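Local coordinates for type 3 secretion system chaperone YscE (Yersinia pestis, PDB 2P58), which acts with YscG as a chaperone of the type III secretion system, preventing premature polymerization of the needle protein YscF in the cytoplasm, at residues A[20-24]-A[50-54]. Sequence-based numbering, arbitrary orientation.
Sequences LEMAL and LESAI
Ile54 reaches between Leu20 and Leu24, residues one turn apart on helix 10-30. Its CG1 lies 3.7 Å from Leu20 CB, the two side chains running past one another in opposite directions, while its terminal CD1 meets Leu24 CD2 at 3.8 Å. Leu50 fills the neighbouring position one turn away on helix 37-60: its CD1 rests against the backbone of the other helix, 3.8 Å from Leu24 CA, and its CD2 touches Leu20 CD2 and Ala23 CB. With CG anti to the backbone N (chi1 -179°), Leu24 brings CD2 against both Ile54 CD1 and, 3.9 Å away, the Glu51 methylene CG. Ala53 CB packs on Leu20 CD1 at 4.1 Å. Glu21 bends at chi2 (-80°), bringing its carboxylate over Ile54 at about a right angle, with Glu21 CD close to Ile54 CD1 and OE2 3.8 Å from Ile54 CG2. The segments run nearly antiparallel (157°), their axes approaching to 9.7 Å, in the middle of this helical hairpin. Apolar side chains of another protein chain in the assembly pack on Leu20, Ala23 and Ala53. No hydrogen bond links the two segments, so their direct cohesion is probably largely hydrophobic and dispersive.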
ATOM      1  N   LEU A  20     -10.343  -0.737  15.694  1.00 17.60           N
ATOM      2  CA  LEU A  20      -9.113  -1.499  15.893  1.00 18.18           C
ATOM      3  C   LEU A  20      -8.969  -1.942  17.346  1.00 18.77           C
ATOM      4  O   LEU A  20      -8.565  -3.065  17.629  1.00 16.38           O
ATOM      5  CB  LEU A  20      -7.901  -0.650  15.514  1.00 18.51           C
ATOM      6  CG  LEU A  20      -7.852  -0.138  14.067  1.00 18.89           C
ATOM      7  CD1 LEU A  20      -6.812   0.969  13.991  1.00 19.25           C
ATOM      8  CD2 LEU A  20      -7.523  -1.310  13.110  1.00 19.61           C
ATOM      9  N   GLU A  21      -9.293  -1.050  18.274  1.00 18.88           N
ATOM     10  CA  GLU A  21      -9.163  -1.380  19.692  1.00 18.32           C
ATOM     11  C   GLU A  21     -10.125  -2.477  20.100  1.00 17.32           C
ATOM     12  O   GLU A  21      -9.767  -3.337  20.898  1.00 16.53           O
ATOM     13  CB  GLU A  21      -9.366  -0.131  20.555  1.00 20.80           C
ATOM     14  CG  GLU A  21      -8.179   0.812  20.470  1.00 26.10           C
ATOM     15  CD  GLU A  21      -7.012   0.377  21.351  1.00 32.48           C
ATOM     16  OE1 GLU A  21      -6.983  -0.799  21.794  1.00 35.69           O
ATOM     17  OE2 GLU A  21      -6.112   1.214  21.599  1.00 35.01           O
HETATM   18  N   MSE A  22     -11.339  -2.457  19.565  1.00 16.94           N
HETATM   19  CA  MSE A  22     -12.292  -3.502  19.893  1.00 17.39           C
HETATM   20  C   MSE A  22     -11.808  -4.833  19.309  1.00 17.90           C
HETATM   21  O   MSE A  22     -11.926  -5.892  19.944  1.00 16.03           O
HETATM   22  CB  MSE A  22     -13.693  -3.164  19.355  1.00 18.99           C
HETATM   23  CG  MSE A  22     -14.300  -1.966  20.076  1.00 23.45           C
HETATM   24 SE   MSE A  22     -16.032  -1.532  19.650  1.00 26.08          SE
HETATM   25  CE  MSE A  22     -15.940  -1.320  17.941  1.00 29.66           C
ATOM     26  N   ALA A  23     -11.277  -4.788  18.090  1.00 16.99           N
ATOM     27  CA  ALA A  23     -10.801  -6.019  17.485  1.00 15.59           C
ATOM     28  C   ALA A  23      -9.628  -6.592  18.294  1.00 15.47           C
ATOM     29  O   ALA A  23      -9.527  -7.814  18.428  1.00 15.17           O
ATOM     30  CB  ALA A  23     -10.377  -5.776  16.056  1.00 16.15           C
ATOM     31  N   LEU A  24      -8.758  -5.721  18.809  1.00 13.51           N
ATOM     32  CA  LEU A  24      -7.607  -6.186  19.580  1.00 15.49           C
ATOM     33  C   LEU A  24      -8.059  -6.793  20.900  1.00 15.66           C
ATOM     34  O   LEU A  24      -7.590  -7.846  21.304  1.00 14.55           O
ATOM     35  CB  LEU A  24      -6.607  -5.052  19.830  1.00 14.60           C
ATOM     36  CG  LEU A  24      -5.334  -5.397  20.616  1.00 16.43           C
ATOM     37  CD1 LEU A  24      -4.574  -6.578  19.923  1.00 15.66           C
ATOM     38  CD2 LEU A  24      -4.399  -4.164  20.672  1.00 18.52           C
ATOM     39  N   LEU A  50      -2.659  -5.428  14.430  1.00 11.66           N
ATOM     40  CA  LEU A  50      -3.585  -4.472  15.040  1.00 13.26           C
ATOM     41  C   LEU A  50      -2.838  -3.457  15.882  1.00 13.45           C
ATOM     42  O   LEU A  50      -3.141  -2.266  15.811  1.00 12.42           O
ATOM     43  CB  LEU A  50      -4.612  -5.214  15.906  1.00 14.74           C
ATOM     44  CG  LEU A  50      -5.674  -5.973  15.109  1.00 15.52           C
ATOM     45  CD1 LEU A  50      -6.410  -6.936  16.030  1.00 14.75           C
ATOM     46  CD2 LEU A  50      -6.646  -4.982  14.450  1.00 15.27           C
ATOM     47  N   GLU A  51      -1.874  -3.918  16.690  1.00 14.77           N
ATOM     48  CA  GLU A  51      -1.107  -3.017  17.537  1.00 15.72           C
ATOM     49  C   GLU A  51      -0.390  -2.010  16.651  1.00 13.76           C
ATOM     50  O   GLU A  51      -0.314  -0.830  16.966  1.00 13.07           O
ATOM     51  CB  GLU A  51      -0.077  -3.807  18.374  1.00 17.89           C
ATOM     52  CG  GLU A  51      -0.746  -4.662  19.463  1.00 25.65           C
ATOM     53  CD  GLU A  51       0.195  -5.707  20.069  1.00 34.33           C
ATOM     54  OE1 GLU A  51       1.387  -5.755  19.669  1.00 35.44           O
ATOM     55  OE2 GLU A  51      -0.271  -6.490  20.942  1.00 38.68           O
ATOM     56  N   SER A  52       0.143  -2.503  15.541  1.00 13.46           N
ATOM     57  CA  SER A  52       0.878  -1.644  14.602  1.00 13.40           C
ATOM     58  C   SER A  52      -0.007  -0.585  13.973  1.00 10.88           C
ATOM     59  O   SER A  52       0.410   0.546  13.756  1.00 14.07           O
ATOM     60  CB  SER A  52       1.495  -2.520  13.507  1.00 12.77           C
ATOM     61  OG  SER A  52       2.529  -3.330  14.065  1.00 16.62           O
ATOM     62  N   ALA A  53      -1.211  -0.983  13.598  1.00 11.51           N
ATOM     63  CA  ALA A  53      -2.145  -0.056  12.999  1.00 11.84           C
ATOM     64  C   ALA A  53      -2.558   1.022  14.004  1.00 11.68           C
ATOM     65  O   ALA A  53      -2.617   2.203  13.686  1.00 11.57           O
ATOM     66  CB  ALA A  53      -3.394  -0.827  12.496  1.00 12.04           C
ATOM     67  N   ILE A  54      -2.838   0.607  15.232  1.00 12.84           N
ATOM     68  CA  ILE A  54      -3.235   1.574  16.262  1.00 14.16           C
ATOM     69  C   ILE A  54      -2.102   2.582  16.464  1.00 14.53           C
ATOM     70  O   ILE A  54      -2.340   3.790  16.549  1.00 15.35           O
ATOM     71  CB  ILE A  54      -3.563   0.820  17.596  1.00 15.87           C
ATOM     72  CG1 ILE A  54      -4.845   0.012  17.414  1.00 14.83           C
ATOM     73  CG2 ILE A  54      -3.657   1.793  18.754  1.00 15.79           C
ATOM     74  CD1 ILE A  54      -5.020  -1.129  18.435  1.00 15.58           C
TER